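Local coordinates for GPI-anchored protein LLG1 (Arabidopsis thaliana, PDB 6A5D) that probably acts at the plant cell surface as a lipid-anchored co-receptor that helps a receptor kinase complex perceive RALF peptides, at residues Thr25-Phe30 with Ser72-Thr77; Met33-Ile38 with Lys57-Pro62. One frame throughout, in Å; residues are numbered along the deposited sequence.

Contact 1 of 2, residues Thr25-Phe30 with Ser72-Thr77; sequences TCPVNF and SDCATT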
ATOM      1  N   THR A  25     -14.187   9.458  -7.761  1.00 12.49           N
ATOM      2  CA  THR A  25     -14.415   8.539  -6.651  1.00 13.74           C
ATOM      3  C   THR A  25     -13.828   7.173  -6.972  1.00 14.01           C
ATOM      4  O   THR A  25     -14.214   6.539  -7.958  1.00 11.18           O
ATOM      5  CB  THR A  25     -15.915   8.407  -6.423  1.00 14.00           C
ATOM      6  OG1 THR A  25     -16.434   9.677  -6.019  1.00 15.58           O
ATOM      7  CG2 THR A  25     -16.190   7.402  -5.312  1.00 14.04           C
ATOM      8  N   CYS A  26     -12.934   6.690  -6.120  1.00 10.72           N
ATOM      9  CA  CYS A  26     -12.275   5.425  -6.405  1.00 10.89           C
ATOM     10  C   CYS A  26     -13.323   4.323  -6.516  1.00 13.64           C
ATOM     11  O   CYS A  26     -14.172   4.196  -5.620  1.00 13.61           O
ATOM     12  CB  CYS A  26     -11.298   5.064  -5.293  1.00 11.57           C
ATOM     13  SG  CYS A  26     -10.338   3.607  -5.726  1.00 11.16           S
ATOM     14  N   PRO A  27     -13.316   3.526  -7.593  1.00 14.08           N
ATOM     15  CA  PRO A  27     -14.289   2.428  -7.696  1.00 13.22           C
ATOM     16  C   PRO A  27     -13.958   1.205  -6.852  1.00 14.41           C
ATOM     17  O   PRO A  27     -14.831   0.339  -6.692  1.00 16.18           O
ATOM     18  CB  PRO A  27     -14.270   2.083  -9.188  1.00 14.70           C
ATOM     19  CG  PRO A  27     -12.907   2.459  -9.637  1.00 16.64           C
ATOM     20  CD  PRO A  27     -12.494   3.655  -8.812  1.00 14.11           C
ATOM     21  N   VAL A  28     -12.732   1.093  -6.340  1.00 12.44           N
ATOM     22  CA  VAL A  28     -12.351   0.018  -5.423  1.00 12.42           C
ATOM     23  C   VAL A  28     -12.774   0.393  -4.012  1.00 13.60           C
ATOM     24  O   VAL A  28     -12.475   1.491  -3.530  1.00 15.74           O
ATOM     25  CB  VAL A  28     -10.834  -0.243  -5.494  1.00 11.08           C
ATOM     26  CG1 VAL A  28     -10.399  -1.306  -4.462  1.00 12.26           C
ATOM     27  CG2 VAL A  28     -10.422  -0.646  -6.911  1.00 13.16           C
ATOM     28  N   ASN A  29     -13.491  -0.510  -3.351  1.00 12.24           N
ATOM     29  CA  ASN A  29     -14.051  -0.219  -2.026  1.00 12.64           C
ATOM     30  C   ASN A  29     -13.038  -0.548  -0.927  1.00 11.90           C
ATOM     31  O   ASN A  29     -13.183  -1.495  -0.151  1.00 12.76           O
ATOM     32  CB  ASN A  29     -15.365  -0.956  -1.812  1.00 14.82           C
ATOM     33  CG  ASN A  29     -16.204  -0.336  -0.709  1.00 15.50           C
ATOM     34  OD1 ASN A  29     -15.729   0.513   0.059  1.00 17.10           O
ATOM     35  ND2 ASN A  29     -17.456  -0.768  -0.613  1.00 20.55           N
ATOM     36  N   PHE A  30     -12.004   0.293  -0.854  1.00 10.74           N
ATOM     37  CA  PHE A  30     -10.936   0.067   0.112  1.00 12.97           C
ATOM     38  C   PHE A  30     -11.453   0.032   1.542  1.00 11.05           C
ATOM     39  O   PHE A  30     -10.906  -0.704   2.371  1.00 10.57           O
ATOM     40  CB  PHE A  30      -9.851   1.131  -0.052  1.00 11.73           C
ATOM     41  CG  PHE A  30      -8.964   0.896  -1.235  1.00  9.60           C
ATOM     42  CD1 PHE A  30      -8.048  -0.126  -1.199  1.00 10.69           C
ATOM     43  CD2 PHE A  30      -9.021   1.709  -2.367  1.00 11.91           C
ATOM     44  CE1 PHE A  30      -7.210  -0.376  -2.273  1.00 10.66           C
ATOM     45  CE2 PHE A  30      -8.189   1.473  -3.442  1.00 10.11           C
ATOM     46  CZ  PHE A  30      -7.276   0.431  -3.399  1.00  8.78           C
ATOM     47  N   SER A  72      -8.058   9.966  -9.977  1.00 13.28           N
ATOM     48  CA  SER A  72      -8.927   9.403  -8.953  1.00 14.25           C
ATOM     49  C   SER A  72      -8.290   9.543  -7.580  1.00 14.41           C
ATOM     50  O   SER A  72      -7.096   9.836  -7.443  1.00 15.92           O
ATOM     51  CB  SER A  72      -9.193   7.923  -9.242  1.00 14.64           C
ATOM     52  OG  SER A  72      -8.071   7.160  -8.825  1.00 16.88           O
ATOM     53  N   ASP A  73      -9.104   9.303  -6.552  1.00 10.23           N
ATOM     54  CA  ASP A  73      -8.617   9.318  -5.183  1.00 11.60           C
ATOM     55  C   ASP A  73      -8.266   7.925  -4.672  1.00 13.09           C
ATOM     56  O   ASP A  73      -8.181   7.727  -3.457  1.00 10.23           O
ATOM     57  CB  ASP A  73      -9.598  10.034  -4.243  1.00 13.40           C
ATOM     58  CG  ASP A  73     -10.952   9.343  -4.152  1.00 14.04           C
ATOM     59  OD1 ASP A  73     -11.097   8.205  -4.649  1.00 12.20           O
ATOM     60  OD2 ASP A  73     -11.882   9.946  -3.568  1.00 15.02           O
ATOM     61  N   CYS A  74      -8.003   6.972  -5.574  1.00 11.30           N
ATOM     62  CA  CYS A  74      -7.757   5.594  -5.151  1.00 11.11           C
ATOM     63  C   CYS A  74      -6.539   5.494  -4.239  1.00 10.92           C
ATOM     64  O   CYS A  74      -6.606   4.876  -3.176  1.00 11.45           O
ATOM     65  CB  CYS A  74      -7.574   4.691  -6.370  1.00 11.09           C
ATOM     66  SG  CYS A  74      -9.102   4.352  -7.221  1.00 14.06           S
ATOM     67  N   ALA A  75      -5.416   6.110  -4.633  1.00 12.25           N
ATOM     68  CA  ALA A  75      -4.192   5.976  -3.845  1.00 11.79           C
ATOM     69  C   ALA A  75      -4.344   6.595  -2.458  1.00 12.20           C
ATOM     70  O   ALA A  75      -4.030   5.956  -1.444  1.00 14.24           O
ATOM     71  CB  ALA A  75      -3.007   6.575  -4.595  1.00 12.49           C
ATOM     72  N   THR A  76      -4.822   7.840  -2.385  1.00 11.56           N
ATOM     73  CA  THR A  76      -4.987   8.471  -1.073  1.00 13.95           C
ATOM     74  C   THR A  76      -5.995   7.715  -0.208  1.00 14.20           C
ATOM     75  O   THR A  76      -5.805   7.578   1.006  1.00 13.55           O
ATOM     76  CB  THR A  76      -5.351   9.956  -1.204  1.00 15.33           C
ATOM     77  OG1 THR A  76      -6.578  10.102  -1.928  1.00 19.49           O
ATOM     78  CG2 THR A  76      -4.251  10.730  -1.913  1.00 16.97           C
ATOM     79  N   THR A  77      -7.069   7.203  -0.814  1.00 11.51           N
ATOM     80  CA  THR A  77      -8.042   6.421  -0.056  1.00 12.05           C
ATOM     81  C   THR A  77      -7.416   5.141   0.488  1.00 11.17           C
ATOM     82  O   THR A  77      -7.602   4.799   1.658  1.00 13.19           O
ATOM     83  CB  THR A  77      -9.291   6.115  -0.888  1.00 14.51           C
ATOM     84  OG1 THR A  77      -9.930   7.338  -1.282  1.00 15.83           O
ATOM     85  CG2 THR A  77     -10.284   5.295  -0.066  1.00 16.33           C
TER
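Cys26 and Cys74 form the apolar centre of this contact, their SG atoms bonded at 2.1 Å with the C-S-S-C torsion near a right angle at 99°. Cys26 holds SG anti to its N (chi1 -173°), which carries the sulfur across toward the helix start. CD of Pro27 rests against SG of Cys74 at 3.8 Å, covering part of the bridge.

The ring of Phe30 leans against the first turn of helix 74-86, its CE2 lying 4.4 Å from CB of Cys74 and 3.8 Å from the carbonyl O of the same residue, while CG1 of Val28 sits over the centre of one face. Leu67, Met78 and Tyr81 also touch the ring. A turn further along, CG2 of Thr77 lies 4.2 Å from CB of Phe30.

Outward again, the chemistry turns polar. The backbone N of Cys26 donates to OD1 of Asp73 over 2.8 Å, on the syn side but 24° out of the carboxylate plane. Asp73 thus spends its side chain on the loop rather than on capping, though it holds the N-cap position; its carbonyl O takes both N and OG1 of Thr77. Just before it, OG of Ser72 accepts from Cys74 N, an ST turn leading into a helix whose first residue is disulfide-bonded to the N-terminal loop.

Contact 2 of 2, residues Met33-Ile38 with Lys57-Pro62; sequences MNYTII and KDFACP. With NAG (2-acetamido-2-deoxy-beta-D-glucopyranose), chain C.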
ATOM      1  N   MET A  33     -12.234  -3.680   2.471  1.00 12.93           N
ATOM      2  CA  MET A  33     -11.332  -4.754   2.105  1.00 13.27           C
ATOM      3  C   MET A  33     -10.702  -5.360   3.348  1.00 11.80           C
ATOM      4  O   MET A  33     -10.844  -4.863   4.474  1.00 11.89           O
ATOM      5  CB  MET A  33     -10.256  -4.250   1.148  1.00 12.12           C
ATOM      6  CG  MET A  33     -10.857  -3.926  -0.199  1.00  9.92           C
ATOM      7  SD  MET A  33      -9.689  -3.260  -1.410  1.00 34.70           S
ATOM      8  CE  MET A  33      -8.533  -4.628  -1.580  1.00 12.16           C
ATOM      9  N   ASN A  34      -9.999  -6.455   3.131  1.00  9.85           N
ATOM     10  CA  ASN A  34      -9.393  -7.210   4.209  1.00 11.89           C
ATOM     11  C   ASN A  34      -7.908  -6.890   4.247  1.00 11.49           C
ATOM     12  O   ASN A  34      -7.181  -7.203   3.303  1.00 12.17           O
ATOM     13  CB  ASN A  34      -9.641  -8.705   4.008  1.00 12.36           C
ATOM     14  CG  ASN A  34      -9.234  -9.517   5.215  1.00 13.53           C
ATOM     15  OD1 ASN A  34      -8.205  -9.253   5.816  1.00 12.75           O
ATOM     16  ND2 ASN A  34     -10.045 -10.499   5.587  1.00 13.97           N
ATOM     17  N   TYR A  35      -7.465  -6.290   5.349  1.00 10.40           N
ATOM     18  CA  TYR A  35      -6.104  -5.800   5.506  1.00 10.34           C
ATOM     19  C   TYR A  35      -5.215  -6.768   6.274  1.00 11.32           C
ATOM     20  O   TYR A  35      -4.060  -6.432   6.569  1.00 12.31           O
ATOM     21  CB  TYR A  35      -6.111  -4.402   6.151  1.00 11.03           C
ATOM     22  CG  TYR A  35      -6.672  -3.377   5.207  1.00 10.26           C
ATOM     23  CD1 TYR A  35      -8.050  -3.274   5.015  1.00 12.42           C
ATOM     24  CD2 TYR A  35      -5.833  -2.553   4.472  1.00 12.04           C
ATOM     25  CE1 TYR A  35      -8.575  -2.367   4.121  1.00 10.65           C
ATOM     26  CE2 TYR A  35      -6.342  -1.651   3.576  1.00 10.79           C
ATOM     27  CZ  TYR A  35      -7.712  -1.555   3.401  1.00 11.87           C
ATOM     28  OH  TYR A  35      -8.205  -0.654   2.499  1.00 12.88           O
ATOM     29  N   THR A  36      -5.713  -7.973   6.575  1.00 10.38           N
ATOM     30  CA  THR A  36      -4.980  -8.884   7.453  1.00 11.97           C
ATOM     31  C   THR A  36      -3.659  -9.334   6.843  1.00 10.69           C
ATOM     32  O   THR A  36      -2.695  -9.582   7.581  1.00 15.21           O
ATOM     33  CB  THR A  36      -5.868 -10.058   7.868  1.00 11.73           C
ATOM     34  OG1 THR A  36      -7.045  -9.536   8.493  1.00 11.83           O
ATOM     35  CG2 THR A  36      -5.148 -10.974   8.859  1.00 12.39           C
ATOM     36  N   ILE A  37      -3.569  -9.411   5.515  1.00 10.11           N
ATOM     37  CA  ILE A  37      -2.287  -9.764   4.906  1.00 12.44           C
ATOM     38  C   ILE A  37      -1.191  -8.801   5.358  1.00 12.91           C
ATOM     39  O   ILE A  37      -0.044  -9.204   5.589  1.00 14.46           O
ATOM     40  CB  ILE A  37      -2.410  -9.849   3.376  1.00 14.01           C
ATOM     41  CG1 ILE A  37      -1.128 -10.412   2.781  1.00 15.22           C
ATOM     42  CG2 ILE A  37      -2.755  -8.479   2.769  1.00 12.17           C
ATOM     43  CD1 ILE A  37      -1.226 -10.638   1.308  1.00 19.18           C
ATOM     44  N   ILE A  38      -1.535  -7.521   5.528  1.00 11.31           N
ATOM     45  CA  ILE A  38      -0.558  -6.545   6.014  1.00  9.67           C
ATOM     46  C   ILE A  38      -0.420  -6.602   7.533  1.00 11.24           C
ATOM     47  O   ILE A  38       0.697  -6.708   8.064  1.00 13.17           O
ATOM     48  CB  ILE A  38      -0.905  -5.120   5.541  1.00 10.76           C
ATOM     49  CG1 ILE A  38      -1.007  -5.042   4.012  1.00 10.22           C
ATOM     50  CG2 ILE A  38       0.140  -4.138   6.095  1.00 10.92           C
ATOM     51  CD1 ILE A  38      -1.411  -3.673   3.495  1.00  9.41           C
ATOM     52  N   LYS A  57       2.873  -4.780  -1.072  1.00  8.76           N
ATOM     53  CA  LYS A  57       2.800  -5.102  -2.497  1.00  9.42           C
ATOM     54  C   LYS A  57       1.802  -6.218  -2.750  1.00  8.84           C
ATOM     55  O   LYS A  57       0.995  -6.138  -3.684  1.00  9.72           O
ATOM     56  CB  LYS A  57       4.185  -5.503  -3.007  1.00  9.56           C
ATOM     57  CG  LYS A  57       5.085  -4.286  -3.227  1.00 10.18           C
ATOM     58  CD  LYS A  57       6.499  -4.630  -3.687  1.00  9.96           C
ATOM     59  CE  LYS A  57       7.304  -3.352  -3.879  1.00 10.24           C
ATOM     60  NZ  LYS A  57       8.648  -3.617  -4.490  1.00 10.87           N
ATOM     61  N   ASP A  58       1.799  -7.245  -1.892  1.00  9.35           N
ATOM     62  CA  ASP A  58       0.839  -8.334  -2.057  1.00  9.18           C
ATOM     63  C   ASP A  58      -0.599  -7.828  -1.958  1.00 10.38           C
ATOM     64  O   ASP A  58      -1.486  -8.301  -2.685  1.00  9.10           O
ATOM     65  CB  ASP A  58       1.117  -9.447  -1.053  1.00 11.88           C
ATOM     66  CG  ASP A  58       2.311 -10.306  -1.438  1.00 12.14           C
ATOM     67  OD1 ASP A  58       2.679 -10.330  -2.631  1.00 12.98           O
ATOM     68  OD2 ASP A  58       2.877 -10.975  -0.553  1.00 12.44           O
ATOM     69  N   PHE A  59      -0.834  -6.837  -1.092  1.00 10.73           N
ATOM     70  CA  PHE A  59      -2.163  -6.250  -0.938  1.00  8.44           C
ATOM     71  C   PHE A  59      -2.512  -5.344  -2.113  1.00 10.35           C
ATOM     72  O   PHE A  59      -3.644  -5.381  -2.622  1.00 10.94           O
ATOM     73  CB  PHE A  59      -2.221  -5.429   0.356  1.00 10.16           C
ATOM     74  CG  PHE A  59      -3.537  -4.708   0.552  1.00 10.50           C
ATOM     75  CD1 PHE A  59      -4.587  -5.339   1.214  1.00  9.31           C
ATOM     76  CD2 PHE A  59      -3.731  -3.416   0.064  1.00 10.66           C
ATOM     77  CE1 PHE A  59      -5.806  -4.682   1.388  1.00  9.55           C
ATOM     78  CE2 PHE A  59      -4.951  -2.758   0.233  1.00 10.71           C
ATOM     79  CZ  PHE A  59      -5.991  -3.397   0.883  1.00 11.27           C
ATOM     80  N   ALA A  60      -1.559  -4.514  -2.545  1.00 10.65           N
ATOM     81  CA  ALA A  60      -1.855  -3.346  -3.364  1.00 10.30           C
ATOM     82  C   ALA A  60      -1.581  -3.562  -4.840  1.00  9.56           C
ATOM     83  O   ALA A  60      -2.264  -2.973  -5.674  1.00 10.36           O
ATOM     84  CB  ALA A  60      -1.035  -2.139  -2.875  1.00  9.47           C
ATOM     85  N   CYS A  61      -0.617  -4.408  -5.178  1.00 10.56           N
ATOM     86  CA  CYS A  61      -0.286  -4.629  -6.579  1.00 10.21           C
ATOM     87  C   CYS A  61      -1.454  -5.098  -7.444  1.00 12.38           C
ATOM     88  O   CYS A  61      -1.463  -4.748  -8.637  1.00 10.72           O
ATOM     89  CB  CYS A  61       0.920  -5.565  -6.705  1.00  8.49           C
ATOM     90  SG  CYS A  61       2.469  -4.774  -6.215  1.00 74.81           S
ATOM     91  N   PRO A  62      -2.442  -5.851  -6.949  1.00 10.35           N
ATOM     92  CA  PRO A  62      -3.589  -6.170  -7.815  1.00 11.10           C
ATOM     93  C   PRO A  62      -4.375  -4.949  -8.256  1.00 11.43           C
ATOM     94  O   PRO A  62      -5.208  -5.064  -9.160  1.00 12.54           O
ATOM     95  CB  PRO A  62      -4.429  -7.164  -6.999  1.00 11.05           C
ATOM     96  CG  PRO A  62      -3.588  -7.581  -5.837  1.00 11.93           C
ATOM     97  CD  PRO A  62      -2.441  -6.621  -5.684  1.00 10.73           C
TER
HETATM   98  C1  NAG C   1      -9.737 -11.294   6.754  1.00 14.34           C
HETATM   99  C2  NAG C   1     -11.052 -11.655   7.484  1.00 14.35           C
HETATM  100  C3  NAG C   1     -10.795 -12.644   8.627  1.00 15.09           C
HETATM  101  C4  NAG C   1      -9.927 -13.807   8.172  1.00 13.43           C
HETATM  102  C5  NAG C   1      -8.665 -13.265   7.529  1.00 13.10           C
HETATM  103  C6  NAG C   1      -7.755 -14.363   7.042  1.00 11.98           C
HETATM  104  C7  NAG C   1     -12.846  -9.953   7.584  1.00 19.78           C
HETATM  105  C8  NAG C   1     -13.331  -8.735   8.310  1.00 24.03           C
HETATM  106  N2  NAG C   1     -11.685 -10.457   8.016  1.00 16.05           N
HETATM  107  O3  NAG C   1     -12.048 -13.135   9.092  1.00 14.18           O
HETATM  108  O4  NAG C   1      -9.600 -14.654   9.270  1.00 16.48           O
HETATM  109  O5  NAG C   1      -9.039 -12.487   6.386  1.00 12.43           O
HETATM  110  O6  NAG C   1      -6.541 -13.833   6.535  1.00 14.20           O
HETATM  111  O7  NAG C   1     -13.474 -10.449   6.648  1.00 23.58           O
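Asp58 and Phe59 press against Ile37 where helix 49-60 packs on the short helix 36-39 in an all-helical, disulfide-bonded domain, and Phe59 fills the junction. CB of Asp58 comes first, 3.5 Å from CD1 of Ile37, the two side chains meeting at about a right angle.

Phe59 follows and carries most of the contact. With chi1 at 176°, its CG extends anti to N, sending the ring away from its own helix and in among Met33, Tyr35 and the isoleucines. The rings of Tyr35 and Phe59 form an offset stack, centroids 4.6 Å apart and planes inclined by 29°; CZ of Phe59 lies over one face of the tyrosine, which meets Tyr85 edge-to-face elsewhere. Met33, bent at its last torsion (chi3 62°), brings CE to 3.7 Å from CZ of Phe59, while SD stands oblique to the ring, 5.4 Å from its centroid, a Met-aromatic contact. At the base of the ring, CD1 of Ile38 packs on CB of Phe59, with CG2 of Ile37 near the ring's edge. Replacing Phe59 with an alanine would probably leave the face of Tyr35 without its stacking partner and open a gap between Met33 and Ile38. From helix 74-86, Met78 touches both Phe59 and Ala60. Beyond them, Cys61 is joined by a disulfide to Cys106.

On the outer side of the partner segment, Asn34 bears an N-glycan in an Asn-Tyr-Thr sequon, with ND2 bonded to C1 of NAG. OD1 accepts from Thr36 N, which closes an Asx turn, and also from Thr36 OG1, so two bonds hold the amide oxygen. Back at the phenylalanine, the carbonyl O of Asn34 lies in the ring plane, 3.5 Å from CE1 of Phe59.

Both contacts draw on the same N-terminal run of chain and both are partly buried, yet they differ in depth and in chemistry. Contact 1 lies about 12 Å from the centre of the chain and relies on a covalent bridge and a charged side chain at a helix start; contact 2, about 7 Å from that centre, depends on aromatic and aliphatic packing, with its glycan directed outward. They bury nearly equal area. Helix 74-86 serves both, supplying one side of contact 1 and backing contact 2. The two also touch: Phe30 O probably accepts from Tyr35 OH at 2.7 Å, and Val28 packs on Met33. Here the outer contact is cross-linked between its own segments, whereas the deeper one is joined by packing.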